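Local coordinates for tudor and KH domain-containing protein homolog (Drosophila melanogaster, PDB 5YGB) that takes part in the piRNA pathway that represses transposons in the germline, its Tudor domain binding the N-terminal tail of Piwi, at residues P55-I60 and A74-I79; Q59-V64 and A107-L112; K70-E75 and L93-Y98; E88-L93 and S101-P106. The protein carries 1 engineered substitution. All blocks are in the same frame, centred on the assembly; numbering follows the deposited sequence. Where two conformers were deposited one is given.

Contact 1. Residues P55-I60 and A74-I79; sequences PYVGQI and AEIVDI
A74 meets the loop 55-60 through its backbone: A74 O sits 3.3 Å from I60 CA in a CA-H...O contact. E75 faces I60 in an antiparallel non-hydrogen-bonded pair, and the CD1 methyl of I60 lies 3.7 Å from E75 CB; the E75 carboxylate turns to S180 and A181. I76 N reaches Q59 O (2.9 Å) while I76 O takes G58 N (2.8 Å), gripping the type II turn Y56-Q59 at two points. Its CG1, anti to the carbonyl carbon (chi1 -61°), carries CD1 alongside the Q59 side chain to P55 CB, 3.7 Å away. Cutting I76 back to an alanine would probably open a gap beside the turn and leave P55 CB without this partner. V77 and D78 offer mainly backbone to the methyls of V57, and I79 ends with CD1 3.4 Å from P55 O. The loop follows helix 44-48 and leads into strand 60-65; along the other side of strand 70-81 runs strand 89-95, where V77 and D78 face D92 in a classic beta bulge.

Contact 2. Residues Q59-V64 and A107-L112; sequences QIVAAV and ADICEL
The D108 carboxylate has the CG1 methyl of V64 beside it, 3.6 Å from D108 CB, and a water joins D108 OD2 to V64 O. At the other end the Q59 amide and the E111 carboxylate do not stack but share a water, 3.2 Å from Q59 NE2, while Q59 OE1 turns back to Y56 N. Between these ends the strands run antiparallel: A62 and C110 exchange both backbone bonds, A62 N to C110 O and C110 N to A62 O each being 2.8 Å, and V64 N adds one to D108 O. On one face the CG2 methyls of V61 and I109 meet at 3.7 Å beside L93. On the other, with CG anti to its backbone N (chi1 -173°), L112 lays its fork across strand 60-65: CD1 goes to A62 CB at 3.9 Å, and CD2 to I60 CG2 at 4.0 Å. M37 of helix 25-41 touches both A62 and L112. Pairing 109-111 with 60-65 is what closes the barrel in SH3-like Tudor domains. The chemistry is that of a seam: backbone bonds in the middle, methyls on both faces, and polar side chains at the ends, where waters bridge them to each other or to the backbone.

Contact 3. Residues K70-E75 and L93-Y98; sequences KWYRAE and LYFVDY
E75 and Y94 form an antiparallel hydrogen-bonded pair, E75 N to Y94 O at 2.8 Å and Y94 N to E75 O at 2.9 Å; beyond F95, V96 N makes a weak bond to R73 O. R73 grips D97 side-on: NE gives to OD2 and NH2 to OD1, both 2.8 Å, each on the syn lone pair and close to the guanidinium plane. The bend at chi3 (-63°) swings the guanidinium round to the carboxylate, and the two planes end 21° apart. The pair is buried, and NH1 also reaches the carbonyls of F116 and L119. A methionine in place of R73 would probably leave the D97 carboxylate without its charged mate and those carbonyls short of a donor. The salt bridge ties strand 70-81 to the end of strand 89-95, where Y72, F95 and Y98 gather in a manner consistent with the aromatic cage of methylarginine-reading Tudor domains. Y72 turns its edge to the face of Y98, planes at 82° and ring centroids 5.2 Å apart, while a water links the two hydroxyls and D68 also bonds Y72 OH. Y72 CB sits at the edge of the F95 ring, 3.4 Å from CD2, and A74 CB lies over one face of that ring.

Contact 4. Residues E88-L93 and S101-P106; sequences EQVIDL and SEYISP
D92 and Y103 face each other across the strands. With CG anti to the backbone N (chi1 -171°), the D92 carboxylate comes over one face of the Y103 ring, near its rim, OD1 about 4.0 Å above the ring plane. Y103 answers with CG anti to its carbonyl carbon (chi1 -61°), bringing CE1 to 3.6 Å from D92 CG; carboxylate and ring are inclined by 29°. A water bonds D92 OD2 at 2.8 Å and, weakly, Y103 OH. Two residues back, V90 CG1 lies 3.9 Å from Y103 CB. The segments belong to the hairpin of strands 89-95 and 101-104, the latter an edge strand of the Tudor sheet in this chain; D92-Y103 is a non-hydrogen-bonded pair between the hydrogen-bonded pairs I91-I104 and L93-E102. On the opposite face L93 CD1 meets I104 CG1 at 3.9 Å, the side chains crossing at about a right angle near I109. I91 CG1 passes obliquely by P106 CG, 4.1 Å off, and P106 CD presses on Q89 O at 3.1 Å.

How the contacts relate
All four contacts lie in the antiparallel Tudor sheet, whose order is 101-104, 89-95, 70-81, 60-65, 109-111. Contacts 1 and 2, with centres about 9 Å apart, share Q59 and I60 and meet through a probable hydrogen bond, V61 N to A74 O, 2.8 Å. Contact 3 shares A74 and E75 with contact 1 and L93 with contact 4. Contacts 1 and 4 join through a probable hydrogen bond, V77 N to D92 O, 2.8 Å. L93 is the common apolar neighbour: its CD1 lies 3.4 Å from A63 CB of contact 2. The probable aromatic cage belongs to contact 3, centred about 9 Å from the centre of contact 2 and 12 Å from that of contact 4.

Contact 1. Residues P55-I60 and A74-I79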
loop_
_atom_site.group_PDB
_atom_site.type_symbol
_atom_site.label_atom_id
_atom_site.label_comp_id
_atom_site.label_asym_id
_atom_site.label_seq_id
_atom_site.Cartn_x
_atom_site.Cartn_y
_atom_site.Cartn_z
ATOM N N PRO A 55 -5.724 20.987 -7.384
ATOM C CA PRO A 55 -5.731 19.837 -6.478
ATOM C C PRO A 55 -5.361 20.225 -5.049
ATOM O O PRO A 55 -4.723 21.253 -4.807
ATOM C CB PRO A 55 -4.666 18.907 -7.083
ATOM C CG PRO A 55 -3.761 19.820 -7.844
ATOM C CD PRO A 55 -4.649 20.904 -8.387
ATOM N N TYR A 56 -5.759 19.391 -4.098
ATOM C CA TYR A 56 -5.503 19.688 -2.694
ATOM C C TYR A 56 -5.163 18.427 -1.915
ATOM O O TYR A 56 -5.600 17.322 -2.245
ATOM C CB TYR A 56 -6.713 20.394 -2.049
ATOM C CG TYR A 56 -8.010 19.615 -2.090
ATOM C CD1 TYR A 56 -8.407 18.819 -1.011
ATOM C CD2 TYR A 56 -8.856 19.691 -3.188
ATOM C CE1 TYR A 56 -9.593 18.103 -1.047
ATOM C CE2 TYR A 56 -10.047 18.984 -3.222
ATOM C CZ TYR A 56 -10.406 18.191 -2.157
ATOM O OH TYR A 56 -11.601 17.501 -2.217
ATOM N N VAL A 57 -4.383 18.612 -0.862
ATOM C CA VAL A 57 -4.037 17.510 0.020
ATOM C C VAL A 57 -5.297 16.927 0.656
ATOM O O VAL A 57 -6.127 17.649 1.235
ATOM C CB VAL A 57 -3.040 17.976 1.094
ATOM C CG1 VAL A 57 -2.825 16.895 2.136
ATOM C CG2 VAL A 57 -1.709 18.369 0.449
ATOM N N GLY A 58 -5.447 15.615 0.513
ATOM C CA GLY A 58 -6.608 14.901 1.011
ATOM C C GLY A 58 -7.546 14.463 -0.101
ATOM O O GLY A 58 -8.393 13.585 0.107
ATOM N N GLN A 59 -7.404 15.071 -1.278
ATOM C CA GLN A 59 -8.252 14.757 -2.422
ATOM C C GLN A 59 -8.023 13.322 -2.886
ATOM O O GLN A 59 -6.887 12.854 -2.927
ATOM C CB GLN A 59 -7.970 15.735 -3.559
ATOM C CG GLN A 59 -8.979 15.717 -4.707
ATOM C CD GLN A 59 -8.609 16.718 -5.792
ATOM O OE1 GLN A 59 -7.613 17.427 -5.679
ATOM N NE2 GLN A 59 -9.403 16.768 -6.859
ATOM N N ILE A 60 -9.105 12.632 -3.230
ATOM C CA ILE A 60 -9.012 11.296 -3.806
ATOM C C ILE A 60 -9.163 11.425 -5.307
ATOM O O ILE A 60 -10.155 11.972 -5.804
ATOM C CB ILE A 60 -10.073 10.355 -3.235
ATOM C CG1 ILE A 60 -10.029 10.340 -1.703
ATOM C CG2 ILE A 60 -9.867 8.953 -3.750
ATOM C CD1 ILE A 60 -8.685 9.948 -1.104
ATOM N N ALA A 74 -6.064 7.076 -5.754
ATOM C CA ALA A 74 -4.954 7.620 -4.997
ATOM C C ALA A 74 -5.382 8.809 -4.159
ATOM O O ALA A 74 -6.292 9.554 -4.529
ATOM C CB ALA A 74 -3.805 8.006 -5.937
ATOM N N GLU A 75 -4.713 8.986 -3.027
ATOM C CA GLU A 75 -4.915 10.108 -2.124
ATOM C C GLU A 75 -3.744 11.078 -2.258
ATOM O O GLU A 75 -2.580 10.673 -2.186
ATOM C CB GLU A 75 -5.045 9.589 -0.684
ATOM C CG GLU A 75 -5.093 10.665 0.385
ATOM C CD GLU A 75 -5.027 10.099 1.791
ATOM O OE1 GLU A 75 -4.990 8.859 1.958
ATOM O OE2 GLU A 75 -5.019 10.905 2.736
ATOM N N ILE A 76 -4.035 12.355 -2.468
ATOM C CA ILE A 76 -2.967 13.348 -2.480
ATOM C C ILE A 76 -2.475 13.582 -1.053
ATOM O O ILE A 76 -3.244 13.988 -0.166
ATOM C CB ILE A 76 -3.438 14.669 -3.110
ATOM C CG1 ILE A 76 -3.874 14.438 -4.563
ATOM C CG2 ILE A 76 -2.326 15.741 -3.022
ATOM C CD1 ILE A 76 -4.275 15.707 -5.305
ATOM N N VAL A 77 -1.201 13.294 -0.805
ATOM C CA VAL A 77 -0.684 13.513 0.540
ATOM C C VAL A 77 0.262 14.708 0.617
ATOM O O VAL A 77 0.547 15.188 1.716
ATOM C CB VAL A 77 -0.000 12.253 1.099
ATOM C CG1 VAL A 77 -1.025 11.116 1.195
ATOM C CG2 VAL A 77 1.166 11.850 0.247
ATOM N N ASP A 78 0.724 15.213 -0.526
ATOM C CA ASP A 78 1.554 16.418 -0.534
ATOM C C ASP A 78 1.575 16.988 -1.941
ATOM O O ASP A 78 1.360 16.268 -2.923
ATOM C CB ASP A 78 2.985 16.114 -0.037
ATOM C CG ASP A 78 3.659 17.313 0.629
ATOM O OD1 ASP A 78 3.103 18.432 0.608
ATOM O OD2 ASP A 78 4.763 17.114 1.186
ATOM N N ILE A 79 1.817 18.290 -2.029
ATOM C CA ILE A 79 1.924 19.004 -3.292
ATOM C C ILE A 79 3.086 19.977 -3.174
ATOM O O ILE A 79 3.182 20.709 -2.191
ATOM C CB ILE A 79 0.634 19.783 -3.632
ATOM C CG1 ILE A 79 -0.585 18.858 -3.692
ATOM C CG2 ILE A 79 0.798 20.546 -4.941
ATOM C CD1 ILE A 79 -1.880 19.619 -3.851
HETATM O O HOH W 1 -8.082 11.955 2.385
#

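Contact 2. Residues Q59-V64 and A107-L112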
loop_
_atom_site.group_PDB
_atom_site.type_symbol
_atom_site.label_atom_id
_atom_site.label_comp_id
_atom_site.label_asym_id
_atom_site.label_seq_id
_atom_site.Cartn_x
_atom_site.Cartn_y
_atom_site.Cartn_z
ATOM N N GLN A 59 -7.404 15.071 -1.278
ATOM C CA GLN A 59 -8.252 14.757 -2.422
ATOM C C GLN A 59 -8.023 13.322 -2.886
ATOM O O GLN A 59 -6.887 12.854 -2.927
ATOM C CB GLN A 59 -7.970 15.735 -3.559
ATOM C CG GLN A 59 -8.979 15.717 -4.707
ATOM C CD GLN A 59 -8.609 16.718 -5.792
ATOM O OE1 GLN A 59 -7.613 17.427 -5.679
ATOM N NE2 GLN A 59 -9.403 16.768 -6.859
ATOM N N ILE A 60 -9.105 12.632 -3.230
ATOM C CA ILE A 60 -9.012 11.296 -3.806
ATOM C C ILE A 60 -9.163 11.425 -5.307
ATOM O O ILE A 60 -10.155 11.972 -5.804
ATOM C CB ILE A 60 -10.073 10.355 -3.235
ATOM C CG1 ILE A 60 -10.029 10.340 -1.703
ATOM C CG2 ILE A 60 -9.867 8.953 -3.750
ATOM C CD1 ILE A 60 -8.685 9.948 -1.104
ATOM N N VAL A 61 -8.174 10.919 -6.028
ATOM C CA VAL A 61 -8.071 11.100 -7.473
ATOM C C VAL A 61 -7.848 9.765 -8.180
ATOM O O VAL A 61 -7.708 8.716 -7.531
ATOM C CB VAL A 61 -6.919 12.079 -7.829
ATOM C CG1 VAL A 61 -7.160 13.449 -7.211
ATOM C CG2 VAL A 61 -5.577 11.530 -7.347
ATOM N N ALA A 62 -7.846 9.803 -9.510
ATOM C CA ALA A 62 -7.428 8.683 -10.345
ATOM C C ALA A 62 -6.049 8.996 -10.894
ATOM O O ALA A 62 -5.815 10.123 -11.325
ATOM C CB ALA A 62 -8.418 8.451 -11.481
ATOM N N ALA A 63 -5.138 8.030 -10.886
ATOM C CA ALA A 63 -3.798 8.283 -11.406
ATOM C C ALA A 63 -3.256 7.087 -12.134
ATOM O O ALA A 63 -3.453 5.933 -11.709
ATOM C CB ALA A 63 -2.852 8.666 -10.271
ATOM N N VAL A 64 -2.536 7.357 -13.216
ATOM C CA VAL A 64 -1.892 6.278 -13.947
ATOM C C VAL A 64 -0.467 6.129 -13.439
ATOM O O VAL A 64 0.258 7.115 -13.270
ATOM C CB VAL A 64 -1.907 6.508 -15.486
ATOM C CG1 VAL A 64 -1.215 7.810 -15.873
ATOM C CG2 VAL A 64 -1.276 5.323 -16.208
ATOM N N ALA A 107 -0.069 15.786 -15.008
ATOM C CA ALA A 107 -0.464 15.314 -16.329
ATOM C C ALA A 107 -1.002 13.892 -16.281
ATOM O O ALA A 107 -1.748 13.476 -17.168
ATOM C CB ALA A 107 0.704 15.396 -17.296
ATOM N N ASP A 108 -0.640 13.149 -15.237
ATOM C CA ASP A 108 -1.001 11.741 -15.118
ATOM C C ASP A 108 -2.144 11.486 -14.126
ATOM O O ASP A 108 -2.357 10.348 -13.690
ATOM C CB ASP A 108 0.221 10.921 -14.691
ATOM C CG ASP A 108 1.253 10.792 -15.794
ATOM O OD1 ASP A 108 0.901 11.029 -16.963
ATOM O OD2 ASP A 108 2.411 10.443 -15.485
ATOM N N ILE A 109 -2.876 12.540 -13.778
ATOM C CA ILE A 109 -3.910 12.475 -12.749
ATOM C C ILE A 109 -5.226 13.023 -13.299
ATOM O O ILE A 109 -5.217 13.968 -14.092
ATOM C CB ILE A 109 -3.486 13.280 -11.507
ATOM C CG1 ILE A 109 -2.162 12.727 -10.973
ATOM C CG2 ILE A 109 -4.565 13.257 -10.446
ATOM C CD1 ILE A 109 -1.505 13.595 -9.889
ATOM N N CYS A 110 -6.344 12.418 -12.905
ATOM C CA CYS A 110 -7.686 12.934 -13.191
ATOM C C CYS A 110 -8.522 12.924 -11.925
ATOM O O CYS A 110 -8.212 12.209 -10.973
ATOM C CB CYS A 110 -8.412 12.096 -14.252
ATOM S SG CYS A 110 -7.722 12.148 -15.891
ATOM N N GLU A 111 -9.606 13.686 -11.915
ATOM C CA GLU A 111 -10.608 13.497 -10.881
ATOM C C GLU A 111 -11.179 12.080 -10.961
ATOM O O GLU A 111 -11.249 11.487 -12.045
ATOM C CB GLU A 111 -11.724 14.532 -11.023
ATOM C CG GLU A 111 -11.240 15.947 -10.763
ATOM C CD GLU A 111 -12.323 17.000 -10.887
ATOM O OE1 GLU A 111 -12.133 18.112 -10.351
ATOM O OE2 GLU A 111 -13.354 16.728 -11.533
ATOM N N LEU A 112 -11.595 11.545 -9.822
ATOM C CA LEU A 112 -12.149 10.195 -9.761
ATOM C C LEU A 112 -13.661 10.207 -9.997
ATOM O O LEU A 112 -14.389 10.898 -9.270
ATOM C CB LEU A 112 -11.826 9.563 -8.403
ATOM C CG LEU A 112 -12.206 8.092 -8.255
ATOM C CD1 LEU A 112 -11.349 7.226 -9.160
ATOM C CD2 LEU A 112 -12.055 7.655 -6.796
HETATM O O HOH W 2 -9.584 18.671 -9.411
HETATM O O HOH W 3 -11.223 13.579 -7.705
HETATM O O HOH W 4 2.749 8.121 -13.762
#

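Contact 3. Residues K70-E75 and L93-Y98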
loop_
_atom_site.group_PDB
_atom_site.type_symbol
_atom_site.label_atom_id
_atom_site.label_comp_id
_atom_site.label_asym_id
_atom_site.label_seq_id
_atom_site.Cartn_x
_atom_site.Cartn_y
_atom_site.Cartn_z
ATOM N N LYS A 70 -1.633 1.172 -15.705
ATOM C CA LYS A 70 -2.979 1.004 -15.166
ATOM C C LYS A 70 -3.370 2.223 -14.336
ATOM O O LYS A 70 -2.506 2.979 -13.892
ATOM C CB LYS A 70 -3.076 -0.277 -14.332
ATOM C CG LYS A 70 -2.804 -1.542 -15.146
ATOM C CD LYS A 70 -2.744 -2.789 -14.274
ATOM C CE LYS A 70 -2.711 -4.057 -15.124
ATOM N NZ LYS A 70 -3.937 -4.222 -15.963
ATOM N N TRP A 71 -4.678 2.420 -14.168
ATOM C CA TRP A 71 -5.200 3.562 -13.413
ATOM C C TRP A 71 -5.673 3.117 -12.042
ATOM O O TRP A 71 -6.394 2.124 -11.915
ATOM C CB TRP A 71 -6.337 4.235 -14.180
ATOM C CG TRP A 71 -5.854 5.063 -15.335
ATOM C CD1 TRP A 71 -5.498 4.612 -16.576
ATOM C CD2 TRP A 71 -5.665 6.479 -15.351
ATOM N NE1 TRP A 71 -5.103 5.667 -17.365
ATOM C CE2 TRP A 71 -5.195 6.824 -16.639
ATOM C CE3 TRP A 71 -5.852 7.495 -14.406
ATOM C CZ2 TRP A 71 -4.908 8.138 -17.007
ATOM C CZ3 TRP A 71 -5.576 8.803 -14.771
ATOM C CH2 TRP A 71 -5.098 9.112 -16.058
ATOM N N TYR A 72 -5.269 3.883 -11.037
ATOM C CA TYR A 72 -5.478 3.548 -9.635
ATOM C C TYR A 72 -6.134 4.674 -8.863
ATOM O O TYR A 72 -5.967 5.852 -9.199
ATOM C CB TYR A 72 -4.133 3.201 -8.987
ATOM C CG TYR A 72 -3.541 1.927 -9.552
ATOM C CD1 TYR A 72 -4.011 0.689 -9.139
ATOM C CD2 TYR A 72 -2.539 1.963 -10.519
ATOM C CE1 TYR A 72 -3.491 -0.489 -9.652
ATOM C CE2 TYR A 72 -2.004 0.791 -11.031
ATOM C CZ TYR A 72 -2.490 -0.428 -10.598
ATOM O OH TYR A 72 -1.980 -1.609 -11.101
ATOM N N ARG A 73 -6.852 4.316 -7.801
ATOM C CA ARG A 73 -7.316 5.309 -6.835
ATOM C C ARG A 73 -6.152 5.771 -5.968
ATOM O O ARG A 73 -5.362 4.962 -5.472
ATOM C CB ARG A 73 -8.428 4.733 -5.947
ATOM C CG ARG A 73 -9.651 4.234 -6.730
ATOM C CD ARG A 73 -10.850 3.960 -5.844
ATOM N NE ARG A 73 -10.598 2.888 -4.885
ATOM C CZ ARG A 73 -11.497 2.491 -3.990
ATOM N NH1 ARG A 73 -12.689 3.081 -3.938
ATOM N NH2 ARG A 73 -11.204 1.514 -3.135
ATOM N N ALA A 74 -6.064 7.076 -5.754
ATOM C CA ALA A 74 -4.954 7.620 -4.997
ATOM C C ALA A 74 -5.382 8.809 -4.159
ATOM O O ALA A 74 -6.292 9.554 -4.529
ATOM C CB ALA A 74 -3.805 8.006 -5.937
ATOM N N GLU A 75 -4.713 8.986 -3.027
ATOM C CA GLU A 75 -4.915 10.108 -2.124
ATOM C C GLU A 75 -3.744 11.078 -2.258
ATOM O O GLU A 75 -2.580 10.673 -2.186
ATOM C CB GLU A 75 -5.045 9.589 -0.684
ATOM C CG GLU A 75 -5.093 10.665 0.385
ATOM C CD GLU A 75 -5.027 10.099 1.791
ATOM O OE1 GLU A 75 -4.990 8.859 1.958
ATOM O OE2 GLU A 75 -5.019 10.905 2.736
ATOM N N LEU A 93 1.402 10.993 -4.154
ATOM C CA LEU A 93 0.195 10.167 -4.113
ATOM C C LEU A 93 0.377 8.918 -3.273
ATOM O O LEU A 93 1.392 8.236 -3.398
ATOM C CB LEU A 93 -0.206 9.742 -5.521
ATOM C CG LEU A 93 -0.670 10.840 -6.473
ATOM C CD1 LEU A 93 -1.018 10.220 -7.805
ATOM C CD2 LEU A 93 -1.855 11.608 -5.912
ATOM N N TYR A 94 -0.615 8.618 -2.439
ATOM C CA TYR A 94 -0.693 7.350 -1.721
ATOM C C TYR A 94 -1.748 6.490 -2.423
ATOM O O TYR A 94 -2.903 6.902 -2.557
ATOM C CB TYR A 94 -1.036 7.595 -0.242
ATOM C CG TYR A 94 -1.432 6.341 0.500
ATOM C CD1 TYR A 94 -0.493 5.354 0.770
ATOM C CD2 TYR A 94 -2.745 6.137 0.925
ATOM C CE1 TYR A 94 -0.853 4.195 1.436
ATOM C CE2 TYR A 94 -3.107 4.985 1.594
ATOM C CZ TYR A 94 -2.156 4.015 1.831
ATOM O OH TYR A 94 -2.526 2.847 2.478
ATOM N N PHE A 95 -1.361 5.309 -2.902
ATOM C CA PHE A 95 -2.273 4.453 -3.666
ATOM C C PHE A 95 -3.111 3.633 -2.686
ATOM O O PHE A 95 -2.664 2.622 -2.149
ATOM C CB PHE A 95 -1.477 3.600 -4.666
ATOM C CG PHE A 95 -0.950 4.413 -5.815
ATOM C CD1 PHE A 95 0.184 5.190 -5.674
ATOM C CD2 PHE A 95 -1.639 4.468 -7.008
ATOM C CE1 PHE A 95 0.647 5.962 -6.725
ATOM C CE2 PHE A 95 -1.180 5.239 -8.060
ATOM C CZ PHE A 95 -0.035 5.985 -7.914
ATOM N N VAL A 96 -4.343 4.088 -2.447
ATOM C CA VAL A 96 -5.140 3.653 -1.310
ATOM C C VAL A 96 -5.503 2.166 -1.340
ATOM O O VAL A 96 -5.797 1.591 -0.296
ATOM C CB VAL A 96 -6.451 4.498 -1.186
ATOM C CG1 VAL A 96 -6.130 5.972 -0.992
ATOM C CG2 VAL A 96 -7.362 4.304 -2.393
ATOM N N ASP A 97 -5.492 1.535 -2.509
ATOM C CA ASP A 97 -5.850 0.127 -2.585
ATOM C C ASP A 97 -4.641 -0.795 -2.494
ATOM O O ASP A 97 -4.826 -1.998 -2.325
ATOM C CB ASP A 97 -6.638 -0.150 -3.866
ATOM C CG ASP A 97 -7.971 0.539 -3.856
ATOM O OD1 ASP A 97 -8.656 0.477 -2.803
ATOM O OD2 ASP A 97 -8.334 1.157 -4.877
ATOM N N TYR A 98 -3.422 -0.253 -2.584
ATOM C CA TYR A 98 -2.212 -1.094 -2.639
ATOM C C TYR A 98 -1.167 -0.758 -1.586
ATOM O O TYR A 98 -0.487 -1.656 -1.076
ATOM C CB TYR A 98 -1.584 -0.997 -4.034
ATOM C CG TYR A 98 -2.396 -1.722 -5.071
ATOM C CD1 TYR A 98 -3.519 -1.133 -5.658
ATOM C CD2 TYR A 98 -2.076 -3.016 -5.441
ATOM C CE1 TYR A 98 -4.278 -1.815 -6.587
ATOM C CE2 TYR A 98 -2.816 -3.695 -6.369
ATOM C CZ TYR A 98 -3.917 -3.102 -6.937
ATOM O OH TYR A 98 -4.648 -3.808 -7.862
HETATM O O HOH W 5 -3.153 -4.204 -10.372
HETATM O O HOH W 6 -6.894 1.455 -7.139
#

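Contact 4. Residues E88-L93 and S101-P106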
loop_
_atom_site.group_PDB
_atom_site.type_symbol
_atom_site.label_atom_id
_atom_site.label_comp_id
_atom_site.label_asym_id
_atom_site.label_seq_id
_atom_site.Cartn_x
_atom_site.Cartn_y
_atom_site.Cartn_z
ATOM N N GLU A 88 4.519 24.542 -12.407
ATOM C CA GLU A 88 3.885 23.232 -12.331
ATOM C C GLU A 88 4.155 22.620 -10.962
ATOM O O GLU A 88 5.091 23.004 -10.275
ATOM C CB GLU A 88 4.392 22.311 -13.450
ATOM C CG GLU A 88 3.627 20.995 -13.559
ATOM C CD GLU A 88 4.044 20.144 -14.743
ATOM O OE1 GLU A 88 5.159 19.579 -14.721
ATOM O OE2 GLU A 88 3.244 20.034 -15.696
ATOM N N GLN A 89 3.318 21.672 -10.567
ATOM C CA GLN A 89 3.478 20.997 -9.291
ATOM C C GLN A 89 3.902 19.546 -9.471
ATOM O O GLN A 89 3.773 18.978 -10.558
ATOM C CB GLN A 89 2.175 21.086 -8.488
ATOM C CG GLN A 89 1.910 22.498 -7.964
ATOM C CD GLN A 89 0.472 22.727 -7.524
ATOM O OE1 GLN A 89 -0.445 22.016 -7.939
ATOM N NE2 GLN A 89 0.275 23.717 -6.659
ATOM N N VAL A 90 4.447 18.982 -8.400
ATOM C CA VAL A 90 4.711 17.554 -8.291
ATOM C C VAL A 90 3.800 17.067 -7.176
ATOM O O VAL A 90 3.717 17.701 -6.125
ATOM C CB VAL A 90 6.198 17.256 -7.980
ATOM C CG1 VAL A 90 6.426 15.753 -7.793
ATOM C CG2 VAL A 90 7.089 17.797 -9.093
ATOM N N ILE A 91 3.090 15.968 -7.409
ATOM C CA ILE A 91 2.063 15.495 -6.479
ATOM C C ILE A 91 2.487 14.186 -5.838
ATOM O O ILE A 91 2.805 13.225 -6.535
ATOM C CB ILE A 91 0.706 15.291 -7.194
ATOM C CG1 ILE A 91 0.358 16.504 -8.054
ATOM C CG2 ILE A 91 -0.403 14.950 -6.202
ATOM C CD1 ILE A 91 0.005 17.721 -7.267
ATOM N N ASP A 92 2.513 14.160 -4.514
ATOM C CA ASP A 92 2.804 12.953 -3.747
ATOM C C ASP A 92 1.488 12.182 -3.555
ATOM O O ASP A 92 0.578 12.674 -2.878
ATOM C CB ASP A 92 3.441 13.347 -2.405
ATOM C CG ASP A 92 3.982 12.171 -1.620
ATOM O OD1 ASP A 92 3.945 11.030 -2.119
ATOM O OD2 ASP A 92 4.485 12.417 -0.497
ATOM N N LEU A 93 1.402 10.993 -4.154
ATOM C CA LEU A 93 0.195 10.167 -4.113
ATOM C C LEU A 93 0.377 8.918 -3.273
ATOM O O LEU A 93 1.392 8.236 -3.398
ATOM C CB LEU A 93 -0.206 9.742 -5.521
ATOM C CG LEU A 93 -0.670 10.840 -6.473
ATOM C CD1 LEU A 93 -1.018 10.220 -7.805
ATOM C CD2 LEU A 93 -1.855 11.608 -5.912
ATOM N N SER A 101 3.488 4.567 -2.410
ATOM C CA SER A 101 3.472 6.015 -2.585
ATOM C C SER A 101 4.402 6.391 -3.724
ATOM O O SER A 101 5.479 5.823 -3.861
ATOM C CB SER A 101 3.877 6.729 -1.299
ATOM O OG SER A 101 2.827 6.688 -0.348
ATOM N N GLU A 102 3.972 7.340 -4.553
ATOM C CA GLU A 102 4.763 7.786 -5.697
ATOM C C GLU A 102 4.566 9.274 -5.919
ATOM O O GLU A 102 3.467 9.786 -5.733
ATOM C CB GLU A 102 4.365 7.048 -6.975
ATOM C CG GLU A 102 4.375 5.526 -6.889
ATOM C CD GLU A 102 5.766 4.928 -6.998
ATOM O OE1 GLU A 102 6.731 5.685 -7.242
ATOM O OE2 GLU A 102 5.891 3.696 -6.826
ATOM N N TYR A 103 5.620 9.960 -6.337
ATOM C CA TYR A 103 5.504 11.340 -6.809
ATOM C C TYR A 103 5.185 11.335 -8.294
ATOM O O TYR A 103 5.906 10.723 -9.080
ATOM C CB TYR A 103 6.796 12.102 -6.568
ATOM C CG TYR A 103 7.196 12.207 -5.128
ATOM C CD1 TYR A 103 6.692 13.209 -4.330
ATOM C CD2 TYR A 103 8.099 11.308 -4.572
ATOM C CE1 TYR A 103 7.069 13.322 -3.002
ATOM C CE2 TYR A 103 8.477 11.405 -3.253
ATOM C CZ TYR A 103 7.961 12.415 -2.472
ATOM O OH TYR A 103 8.339 12.511 -1.153
ATOM N N ILE A 104 4.120 12.030 -8.673
ATOM C CA ILE A 104 3.539 11.936 -10.007
ATOM C C ILE A 104 3.264 13.327 -10.552
ATOM O O ILE A 104 2.881 14.224 -9.806
ATOM C CB ILE A 104 2.216 11.109 -9.975
ATOM C CG1 ILE A 104 2.481 9.703 -9.425
ATOM C CG2 ILE A 104 1.580 11.008 -11.344
ATOM C CD1 ILE A 104 3.437 8.890 -10.273
ATOM N N SER A 105 3.471 13.510 -11.850
ATOM C CA SER A 105 3.061 14.736 -12.520
ATOM C C SER A 105 1.541 14.850 -12.609
ATOM O O SER A 105 0.858 13.852 -12.815
ATOM C CB SER A 105 3.654 14.790 -13.925
ATOM O OG SER A 105 2.968 15.743 -14.709
ATOM N N PRO A 106 1.006 16.072 -12.484
ATOM C CA PRO A 106 -0.434 16.306 -12.651
ATOM C C PRO A 106 -0.946 15.840 -14.009
ATOM O O PRO A 106 -2.129 15.530 -14.143
ATOM C CB PRO A 106 -0.562 17.825 -12.521
ATOM C CG PRO A 106 0.636 18.243 -11.764
ATOM C CD PRO A 106 1.731 17.305 -12.142
HETATM O O HOH W 7 6.083 14.576 0.382
#